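Local coordinates for protein CalS13 (Micromonospora echinospora, PDB 4ZAS) that probably acts as a sugar aminotransferase, moving an amino group with pyridoxal 5'-phosphate, and binds dTDP-4-keto-6-deoxyglucose, at residues A[29-33]-A[346-350]; A[130-134]-A[146-150]; A[150-154]-A[180-184]; A[337-342]-A[399-404]. One frame throughout, in Å; residues are numbered along the deposited sequence.

Contact 1 (A[29-33]-A[346-350]); sequences MIPLS and GIATS
I30 and I347, paired in a single parallel beta bridge, lie side by side with their side chains pointing the same way. The bridge ties the N-terminal end of the modelled chain to the loop after helix 335-344. In both isoleucines CG1 stands anti to the carbonyl carbon (chi1 -64° and -58°), and these matching torsions bring I30 CD1 alongside I347 CG1 at 3.9 Å. H395 of helix 390-401 touches both side chains. Further along, A348 directs its methyl at the facing backbone, where CB lies 3.7 Å from L32 N and 3.9 Å from P31 CA. L32 then reaches across with one branch, its CD2 resting 3.5 Å from S350 CB. The hydroxyl of S350 has other work, bonding to V352 N and to I258 O of the second subunit, so the S350 end of the contact borders that subunit. The residue after L32, S33, touches the bound nucleotide sugar. At the G346 end of the contact, G346 closes helix 335-344 in a Schellman motif, and its positive phi turns the chain out of the helix into the bridge. G346 O accepts I30 N at 2.6 Å, and the complementary bond runs from A348 N to I30 O at 2.8 Å, reaching that oxygen in the carbonyl plane.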
loop_
_atom_site.group_PDB
_atom_site.type_symbol
_atom_site.label_atom_id
_atom_site.label_comp_id
_atom_site.label_asym_id
_atom_site.label_seq_id
_atom_site.Cartn_x
_atom_site.Cartn_y
_atom_site.Cartn_z
ATOM N N MET A 29 18.502 24.656 -7.638
ATOM C CA MET A 29 19.345 24.332 -8.790
ATOM C C MET A 29 20.447 23.321 -8.416
ATOM O O MET A 29 20.922 22.559 -9.262
ATOM C CB MET A 29 19.937 25.593 -9.402
ATOM C CG MET A 29 20.813 25.313 -10.595
ATOM S SD MET A 29 20.900 26.701 -11.748
ATOM C CE MET A 29 19.195 26.781 -12.308
ATOM N N ILE A 30 20.899 23.351 -7.168
ATOM C CA ILE A 30 21.598 22.192 -6.621
ATOM C C ILE A 30 20.582 21.485 -5.740
ATOM O O ILE A 30 20.246 21.984 -4.667
ATOM C CB ILE A 30 22.823 22.519 -5.788
ATOM C CG1 ILE A 30 23.926 23.182 -6.604
ATOM C CG2 ILE A 30 23.354 21.241 -5.202
ATOM C CD1 ILE A 30 25.154 23.491 -5.751
ATOM N N PRO A 31 20.031 20.357 -6.215
ATOM C CA PRO A 31 18.918 19.756 -5.470
ATOM C C PRO A 31 19.373 18.965 -4.249
ATOM O O PRO A 31 20.500 18.469 -4.222
ATOM C CB PRO A 31 18.263 18.848 -6.512
ATOM C CG PRO A 31 19.412 18.426 -7.381
ATOM C CD PRO A 31 20.349 19.604 -7.442
ATOM N N LEU A 32 18.492 18.851 -3.262
ATOM C CA LEU A 32 18.744 18.079 -2.050
ATOM C C LEU A 32 18.542 16.557 -2.256
ATOM O O LEU A 32 19.169 15.720 -1.585
ATOM C CB LEU A 32 17.838 18.602 -0.927
ATOM C CG LEU A 32 17.938 17.976 0.469
ATOM C CD1 LEU A 32 19.344 18.154 1.015
ATOM C CD2 LEU A 32 16.946 18.670 1.372
ATOM N N SER A 33 17.669 16.200 -3.188
ATOM C CA SER A 33 17.389 14.795 -3.473
ATOM C C SER A 33 17.246 14.589 -4.968
ATOM O O SER A 33 16.858 15.506 -5.696
ATOM C CB SER A 33 16.114 14.335 -2.764
ATOM O OG SER A 33 16.285 14.292 -1.360
ATOM N N GLY A 346 21.486 29.049 -5.178
ATOM C CA GLY A 346 21.037 27.913 -5.951
ATOM C C GLY A 346 21.230 26.589 -5.262
ATOM O O GLY A 346 21.361 25.543 -5.902
ATOM N N ILE A 347 21.235 26.634 -3.940
ATOM C CA ILE A 347 21.430 25.439 -3.152
ATOM C C ILE A 347 20.144 25.112 -2.414
ATOM O O ILE A 347 19.638 25.914 -1.627
ATOM C CB ILE A 347 22.599 25.611 -2.191
ATOM C CG1 ILE A 347 23.855 25.939 -2.983
ATOM C CG2 ILE A 347 22.782 24.344 -1.356
ATOM C CD1 ILE A 347 24.925 26.588 -2.133
ATOM N N ALA A 348 19.574 23.960 -2.730
ATOM C CA ALA A 348 18.377 23.520 -2.047
ATOM C C ALA A 348 18.722 23.063 -0.642
ATOM O O ALA A 348 19.748 22.436 -0.423
ATOM C CB ALA A 348 17.706 22.416 -2.815
ATOM N N THR A 349 17.813 23.314 0.283
ATOM C CA THR A 349 18.045 23.112 1.697
ATOM C C THR A 349 16.699 22.799 2.357
ATOM O O THR A 349 15.696 23.388 1.956
ATOM C CB THR A 349 18.699 24.381 2.280
ATOM O OG1 THR A 349 20.125 24.239 2.237
ATOM C CG2 THR A 349 18.281 24.622 3.684
ATOM N N SER A 350 16.640 21.886 3.336
ATOM C CA SER A 350 15.334 21.587 3.952
ATOM C C SER A 350 15.385 21.051 5.385
ATOM O O SER A 350 16.340 20.392 5.785
ATOM C CB SER A 350 14.545 20.592 3.092
ATOM O OG SER A 350 13.266 20.335 3.659
#

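Contact 2 (A[130-134]-A[146-150]); sequences IRWVD and DLAAK
D134, D146 and K150 form a compact cluster in this contact, where a single carboxylate oxygen serves two donors. D146 OD2 takes the backbone N of D134 at 2.7 Å in an almost straight bond (175°), met on its anti side, while its syn lone pair receives K150 NZ at 2.9 Å in a salt bridge between residues one helical turn apart. The same NZ donates to W132 O at 2.8 Å, in the carbonyl plane. K150 can do this because its chain is extended beyond CG, carrying the ammonium from the helix to the end of the strand. With this bridging, the acid and the base probably stabilise each other's charged forms. Buried V133 packs beside the polar cluster: with CG1 anti to its backbone N (chi1 -174°), that methyl comes within 3.4 Å of L147 N and 3.9 Å of L147 CB. Both V133 and L147, itself buried, also rest on L110 of strand 108-111.

The R131 side is partly exposed and more loosely held. R131, bent at chi3, lays its guanidinium across the root of the K150 side chain, NH2 being 3.5 Å from K150 CB. Strand 129-132, helix 144-150 and strand 155-161 thus make a beta-alpha-beta crossover that passes strand 108-111, which lies between the two parallel strands.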
loop_
_atom_site.group_PDB
_atom_site.type_symbol
_atom_site.label_atom_id
_atom_site.label_comp_id
_atom_site.label_asym_id
_atom_site.label_seq_id
_atom_site.Cartn_x
_atom_site.Cartn_y
_atom_site.Cartn_z
ATOM N N ILE A 130 1.154 5.924 20.870
ATOM C CA ILE A 130 2.492 6.496 20.741
ATOM C C ILE A 130 2.987 7.105 22.072
ATOM O O ILE A 130 2.252 7.869 22.700
ATOM C CB ILE A 130 2.515 7.571 19.645
ATOM C CG1 ILE A 130 2.448 6.928 18.262
ATOM C CG2 ILE A 130 3.753 8.447 19.773
ATOM C CD1 ILE A 130 2.461 7.932 17.127
ATOM N N ARG A 131 4.189 6.728 22.521
ATOM C CA ARG A 131 4.895 7.499 23.553
ATOM C C ARG A 131 6.240 7.987 22.999
ATOM O O ARG A 131 7.018 7.219 22.423
ATOM C CB ARG A 131 5.087 6.718 24.852
ATOM C CG ARG A 131 3.843 6.663 25.723
ATOM C CD ARG A 131 4.114 6.035 27.086
ATOM N NE ARG A 131 5.148 6.713 27.866
ATOM C CZ ARG A 131 5.819 6.138 28.862
ATOM N NH1 ARG A 131 5.581 4.869 29.184
ATOM N NH2 ARG A 131 6.742 6.822 29.524
ATOM N N TRP A 132 6.466 9.292 23.095
ATOM C CA TRP A 132 7.650 9.884 22.493
ATOM C C TRP A 132 8.877 9.712 23.357
ATOM O O TRP A 132 8.859 9.946 24.569
ATOM C CB TRP A 132 7.432 11.360 22.215
ATOM C CG TRP A 132 6.293 11.664 21.240
ATOM C CD1 TRP A 132 5.177 12.419 21.492
ATOM C CD2 TRP A 132 6.183 11.236 19.870
ATOM N NE1 TRP A 132 4.386 12.478 20.378
ATOM C CE2 TRP A 132 4.982 11.778 19.362
ATOM C CE3 TRP A 132 6.994 10.473 19.022
ATOM C CZ2 TRP A 132 4.562 11.568 18.045
ATOM C CZ3 TRP A 132 6.579 10.266 17.703
ATOM C CH2 TRP A 132 5.366 10.804 17.236
ATOM N N VAL A 133 9.961 9.326 22.718
ATOM C CA VAL A 133 11.228 9.334 23.389
ATOM C C VAL A 133 12.010 10.534 22.864
ATOM O O VAL A 133 11.925 10.874 21.677
ATOM C CB VAL A 133 11.954 8.020 23.184
ATOM C CG1 VAL A 133 13.212 7.985 24.007
ATOM C CG2 VAL A 133 11.049 6.909 23.598
ATOM N N ASP A 134 12.744 11.192 23.760
ATOM C CA ASP A 134 13.507 12.380 23.395
ATOM C C ASP A 134 14.580 11.988 22.380
ATOM O O ASP A 134 14.859 10.812 22.147
ATOM C CB ASP A 134 14.122 13.045 24.640
ATOM C CG ASP A 134 14.462 14.538 24.430
ATOM O OD1 ASP A 134 14.194 15.076 23.342
ATOM O OD2 ASP A 134 14.960 15.190 25.384
ATOM N N ASP A 146 16.815 8.242 27.693
ATOM C CA ASP A 146 15.406 8.588 27.862
ATOM C C ASP A 146 14.522 7.372 27.591
ATOM O O ASP A 146 13.495 7.180 28.244
ATOM C CB ASP A 146 14.984 9.727 26.945
ATOM C CG ASP A 146 13.594 10.253 27.286
ATOM O OD1 ASP A 146 13.289 10.436 28.490
ATOM O OD2 ASP A 146 12.794 10.437 26.347
ATOM N N LEU A 147 14.925 6.571 26.608
ATOM C CA LEU A 147 14.249 5.326 26.285
ATOM C C LEU A 147 14.219 4.398 27.485
ATOM O O LEU A 147 13.174 3.845 27.833
ATOM C CB LEU A 147 14.933 4.627 25.117
ATOM C CG LEU A 147 14.369 3.240 24.799
ATOM C CD1 LEU A 147 12.940 3.341 24.284
ATOM C CD2 LEU A 147 15.256 2.520 23.798
ATOM N N ALA A 148 15.375 4.236 28.113
ATOM C CA ALA A 148 15.501 3.351 29.263
ATOM C C ALA A 148 14.490 3.676 30.366
ATOM O O ALA A 148 13.938 2.774 30.996
ATOM C CB ALA A 148 16.911 3.427 29.812
ATOM N N ALA A 149 14.255 4.965 30.589
ATOM C CA ALA A 149 13.356 5.427 31.645
ATOM C C ALA A 149 11.871 5.182 31.291
ATOM O O ALA A 149 11.021 5.043 32.169
ATOM C CB ALA A 149 13.622 6.916 31.961
ATOM N N LYS A 150 11.550 5.171 30.004
ATOM C CA LYS A 150 10.152 5.131 29.589
ATOM C C LYS A 150 9.664 3.723 29.250
ATOM O O LYS A 150 8.472 3.512 29.023
ATOM C CB LYS A 150 9.951 6.072 28.393
ATOM C CG LYS A 150 10.104 7.536 28.778
ATOM C CD LYS A 150 9.941 8.473 27.604
ATOM C CE LYS A 150 9.912 9.912 28.082
ATOM N NZ LYS A 150 10.033 10.822 26.941
#

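Contact 3 (A[150-154]-A[180-184]); sequences KISPA and ATAGY
I151 meets A180, T181 and Y184 with its side chain as the chain leaves helix 144-150. With CG2 anti to the backbone N, that methyl branch sits 3.7 Å from A180 CB and equally far from T181 CG2, and it also approaches Y184 CE2 at 4.0 Å. T181 presents its methyl here, its hydroxyl being bonded to V177 O, back in the helix it has just left.

S152 follows and directs its CB away from the 180-184 segment. Its OG accepts the backbone N of A154 in an ST turn at 3.2 Å, just before strand 155-161. Its carbonyl oxygen, S152 O, lies 3.2 Å from Y184 CE2, placed obliquely to the ring. P153 comes next and lies over the ring: its CA is 4.2 Å from the Y184 ring centroid and 25° off the normal, a CH-pi interaction, while P153 CD lies 3.7 Å from Y184 CZ. The opposite face of the ring carries T181 CA and the carbonyl oxygen of A180, so the phenol is held between its own turn and the proline.

The segments thus join the loops that lead from two helices into the neighbouring parallel strands 155-161 and 189-193. With no hydrogen bond between the segments, and no hydrogen on P153 N for the nearby Y184 OH, the contact rests on apolar packing and the CH-pi interaction.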
loop_
_atom_site.group_PDB
_atom_site.type_symbol
_atom_site.label_atom_id
_atom_site.label_comp_id
_atom_site.label_asym_id
_atom_site.label_seq_id
_atom_site.Cartn_x
_atom_site.Cartn_y
_atom_site.Cartn_z
ATOM N N LYS A 150 11.550 5.171 30.004
ATOM C CA LYS A 150 10.152 5.131 29.589
ATOM C C LYS A 150 9.664 3.723 29.250
ATOM O O LYS A 150 8.472 3.512 29.023
ATOM C CB LYS A 150 9.951 6.072 28.393
ATOM C CG LYS A 150 10.104 7.536 28.778
ATOM C CD LYS A 150 9.941 8.473 27.604
ATOM C CE LYS A 150 9.912 9.912 28.082
ATOM N NZ LYS A 150 10.033 10.822 26.941
ATOM N N ILE A 151 10.570 2.751 29.236
ATOM C CA ILE A 151 10.160 1.380 28.951
ATOM C C ILE A 151 9.315 0.899 30.103
ATOM O O ILE A 151 9.612 1.146 31.266
ATOM C CB ILE A 151 11.343 0.458 28.691
ATOM C CG1 ILE A 151 11.890 0.719 27.292
ATOM C CG2 ILE A 151 10.901 -0.987 28.755
ATOM C CD1 ILE A 151 13.047 -0.165 26.935
ATOM N N SER A 152 8.216 0.266 29.745
ATOM C CA SER A 152 7.154 -0.079 30.668
ATOM C C SER A 152 6.618 -1.464 30.289
ATOM O O SER A 152 6.885 -1.949 29.186
ATOM C CB SER A 152 6.069 1.004 30.599
ATOM O OG SER A 152 4.847 0.593 31.164
ATOM N N PRO A 153 5.890 -2.124 31.206
ATOM C CA PRO A 153 5.165 -3.346 30.833
ATOM C C PRO A 153 4.196 -3.117 29.667
ATOM O O PRO A 153 3.795 -4.082 29.016
ATOM C CB PRO A 153 4.391 -3.700 32.106
ATOM C CG PRO A 153 5.203 -3.129 33.202
ATOM C CD PRO A 153 5.846 -1.877 32.658
ATOM N N ALA A 154 3.840 -1.855 29.420
ATOM C CA ALA A 154 2.923 -1.476 28.352
ATOM C C ALA A 154 3.593 -1.331 26.991
ATOM O O ALA A 154 2.917 -1.204 25.974
ATOM C CB ALA A 154 2.222 -0.179 28.719
ATOM N N ALA A 180 15.975 -2.982 30.955
ATOM C CA ALA A 180 14.650 -2.460 31.309
ATOM C C ALA A 180 13.570 -3.551 31.389
ATOM O O ALA A 180 12.618 -3.439 32.162
ATOM C CB ALA A 180 14.224 -1.381 30.306
ATOM N N THR A 181 13.694 -4.583 30.562
ATOM C CA THR A 181 12.645 -5.588 30.449
ATOM C C THR A 181 13.035 -6.943 31.054
ATOM O O THR A 181 12.549 -7.982 30.629
ATOM C CB THR A 181 12.261 -5.786 28.969
ATOM O OG1 THR A 181 13.339 -6.422 28.267
ATOM C CG2 THR A 181 11.988 -4.451 28.324
ATOM N N ALA A 182 13.845 -6.919 32.102
ATOM C CA ALA A 182 14.368 -8.143 32.703
ATOM C C ALA A 182 13.279 -9.129 33.138
ATOM O O ALA A 182 13.315 -10.291 32.744
ATOM C CB ALA A 182 15.251 -7.804 33.866
ATOM N N GLY A 183 12.316 -8.686 33.938
ATOM C CA GLY A 183 11.290 -9.603 34.416
ATOM C C GLY A 183 10.082 -9.818 33.511
ATOM O O GLY A 183 9.292 -10.737 33.720
ATOM N N TYR A 184 9.979 -8.993 32.477
ATOM C CA TYR A 184 8.740 -8.778 31.731
ATOM C C TYR A 184 8.005 -9.968 31.090
ATOM O O TYR A 184 6.878 -9.805 30.621
ATOM C CB TYR A 184 9.023 -7.760 30.622
ATOM C CG TYR A 184 9.039 -6.321 31.077
ATOM C CD1 TYR A 184 9.049 -5.988 32.428
ATOM C CD2 TYR A 184 9.018 -5.290 30.146
ATOM C CE1 TYR A 184 9.047 -4.669 32.829
ATOM C CE2 TYR A 184 9.019 -3.973 30.539
ATOM C CZ TYR A 184 9.031 -3.669 31.874
ATOM O OH TYR A 184 9.027 -2.350 32.242
#

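Contact 4 (A[337-342]-A[399-404]); sequences AFMRRL and TIKSGW
S402 OG is gripped from both sides of the contact. R341 holds it side-on with two nitrogens, NE at 3.2 Å and NH2 at 3.0 Å, and the hydroxyl lies close to the guanidinium plane. The serine in turn donates its proton to T399 O at 2.6 Å, a bond made in the carbonyl plane on a lone pair, so the arginine is tied to the last turn of helix 390-401. S402 N shares the same T399 carbonyl. The bend at chi2 of R341 (82°) swings its end round to this turn, next to G403, the first residue to leave the helix, with positive phi.

W404 places CG between its own backbone N and carbonyl carbon (chi1 65°), and the face of the indole meets F338. The pair is T-shaped: F338 turns its edge to that face, with the six-membered ring centroids 5.0 Å apart and the planes at 76°. F338 CB adds a CH-pi touch to the five-membered ring of W404 at 3.9 Å from its centroid, and W404 NE1 is bonded to R333 O. Deeper in, L342 CD1 meets T399 CG2 at 3.6 Å and I400 CG1 at 4.1 Å. Helices 335-344 and 390-401 therefore pack together against the antiparallel sheet of strands 312-313, 328-332 and 379-382, with V380 and V332 touching F338, and L330 and I382 touching I400.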
loop_
_atom_site.group_PDB
_atom_site.type_symbol
_atom_site.label_atom_id
_atom_site.label_comp_id
_atom_site.label_asym_id
_atom_site.label_seq_id
_atom_site.Cartn_x
_atom_site.Cartn_y
_atom_site.Cartn_z
ATOM N N ALA A 337 17.481 32.519 7.917
ATOM C CA ALA A 337 18.423 33.315 7.134
ATOM C C ALA A 337 19.420 32.386 6.439
ATOM O O ALA A 337 19.839 32.656 5.315
ATOM C CB ALA A 337 19.139 34.354 8.008
ATOM N N PHE A 338 19.773 31.285 7.096
ATOM C CA PHE A 338 20.684 30.301 6.505
ATOM C C PHE A 338 20.116 29.700 5.209
ATOM O O PHE A 338 20.748 29.733 4.155
ATOM C CB PHE A 338 20.963 29.174 7.503
ATOM C CG PHE A 338 21.866 28.082 6.969
ATOM C CD1 PHE A 338 23.239 28.232 6.966
ATOM C CD2 PHE A 338 21.330 26.912 6.441
ATOM C CE1 PHE A 338 24.062 27.230 6.482
ATOM C CE2 PHE A 338 22.151 25.914 5.944
ATOM C CZ PHE A 338 23.522 26.079 5.968
ATOM N N MET A 339 18.909 29.159 5.302
ATOM C CA MET A 339 18.262 28.498 4.168
ATOM C C MET A 339 18.041 29.514 3.074
ATOM O O MET A 339 18.203 29.208 1.895
ATOM C CB MET A 339 16.940 27.854 4.597
ATOM C CG MET A 339 17.089 26.940 5.795
ATOM S SD MET A 339 15.640 25.949 6.150
ATOM C CE MET A 339 14.644 27.162 7.037
ATOM N N ARG A 340 17.679 30.727 3.473
ATOM C CA ARG A 340 17.429 31.791 2.514
ATOM C C ARG A 340 18.693 32.125 1.725
ATOM O O ARG A 340 18.664 32.231 0.503
ATOM C CB ARG A 340 16.930 33.039 3.239
ATOM C CG ARG A 340 16.517 34.185 2.347
ATOM C CD ARG A 340 15.532 33.731 1.281
ATOM N NE ARG A 340 14.711 34.852 0.834
ATOM C CZ ARG A 340 15.133 35.804 0.007
ATOM N NH1 ARG A 340 16.356 35.745 -0.505
ATOM N NH2 ARG A 340 14.323 36.801 -0.333
ATOM N N ARG A 341 19.809 32.245 2.437
ATOM C CA ARG A 341 21.095 32.570 1.828
ATOM C C ARG A 341 21.511 31.508 0.811
ATOM O O ARG A 341 21.887 31.836 -0.314
ATOM C CB ARG A 341 22.161 32.705 2.918
ATOM C CG ARG A 341 23.566 33.066 2.467
ATOM C CD ARG A 341 23.746 34.544 2.252
ATOM N NE ARG A 341 25.173 34.866 2.173
ATOM C CZ ARG A 341 25.669 36.088 1.979
ATOM N NH1 ARG A 341 24.856 37.131 1.841
ATOM N NH2 ARG A 341 26.987 36.271 1.946
ATOM N N LEU A 342 21.427 30.236 1.198
ATOM C CA LEU A 342 21.828 29.154 0.299
ATOM C C LEU A 342 20.872 29.027 -0.881
ATOM O O LEU A 342 21.276 28.589 -1.957
ATOM C CB LEU A 342 21.916 27.816 1.031
ATOM C CG LEU A 342 23.315 27.421 1.502
ATOM C CD1 LEU A 342 23.773 28.354 2.585
ATOM C CD2 LEU A 342 23.347 25.976 1.994
ATOM N N THR A 399 29.564 29.056 -0.014
ATOM C CA THR A 399 28.374 29.821 0.343
ATOM C C THR A 399 28.145 29.902 1.849
ATOM O O THR A 399 27.887 30.980 2.381
ATOM C CB THR A 399 27.115 29.213 -0.292
ATOM O OG1 THR A 399 27.244 29.239 -1.716
ATOM C CG2 THR A 399 25.859 29.984 0.143
ATOM N N ILE A 400 28.270 28.762 2.527
ATOM C CA ILE A 400 28.092 28.692 3.976
ATOM C C ILE A 400 29.125 29.601 4.657
ATOM O O ILE A 400 28.809 30.290 5.628
ATOM C CB ILE A 400 28.179 27.217 4.491
ATOM C CG1 ILE A 400 27.063 26.367 3.883
ATOM C CG2 ILE A 400 28.105 27.163 6.003
ATOM C CD1 ILE A 400 27.073 24.889 4.291
ATOM N N LYS A 401 30.345 29.620 4.122
ATOM C CA LYS A 401 31.436 30.454 4.649
ATOM C C LYS A 401 31.241 31.967 4.410
ATOM O O LYS A 401 31.898 32.796 5.055
ATOM C CB LYS A 401 32.774 29.998 4.047
ATOM C CG LYS A 401 33.369 28.745 4.705
ATOM C CD LYS A 401 34.692 28.331 4.065
ATOM C CE LYS A 401 35.294 27.106 4.744
ATOM N NZ LYS A 401 36.496 26.596 4.015
ATOM N N SER A 402 30.367 32.330 3.470
ATOM C CA SER A 402 30.087 33.739 3.185
ATOM C C SER A 402 29.183 34.339 4.255
ATOM O O SER A 402 28.832 35.509 4.204
ATOM C CB SER A 402 29.431 33.904 1.811
ATOM O OG SER A 402 28.069 33.486 1.840
ATOM N N GLY A 403 28.763 33.512 5.198
ATOM C CA GLY A 403 27.937 33.970 6.292
ATOM C C GLY A 403 26.490 34.249 5.940
ATOM O O GLY A 403 26.068 34.195 4.778
ATOM N N TRP A 404 25.719 34.549 6.976
ATOM C CA TRP A 404 24.309 34.860 6.827
ATOM C C TRP A 404 23.873 35.631 8.059
ATOM O O TRP A 404 24.712 36.279 8.691
ATOM C CB TRP A 404 23.490 33.581 6.636
ATOM C CG TRP A 404 23.468 32.640 7.820
ATOM C CD1 TRP A 404 22.486 32.529 8.769
ATOM C CD2 TRP A 404 24.485 31.695 8.191
ATOM N NE1 TRP A 404 22.817 31.555 9.685
ATOM C CE2 TRP A 404 24.042 31.036 9.357
ATOM C CE3 TRP A 404 25.722 31.336 7.645
ATOM C CZ2 TRP A 404 24.793 30.048 9.982
ATOM C CZ3 TRP A 404 26.462 30.347 8.267
ATOM C CH2 TRP A 404 25.996 29.720 9.423
ATOM O OXT TRP A 404 22.710 35.609 8.462
#

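From the N terminus, contact 1 closes the longest loop, joining the chain's N-terminal end to the loop after helix 335-344 over more than three hundred residues. Contacts 2 and 3 nest within it and follow one another: the segment that ends the short loop of contact 2 starts contact 3, and K150 belongs to both. Together they join the edge of the central sheet to its helices and connecting turns. Contact 4, which ties helix 335-344 to the C-terminal helix and chain end, crosses contact 1; the two touch at a probable backbone hydrogen bond of 2.8 Å from I347 N to L342 O. The centres of contacts 3 and 4 lie about 46 Å apart.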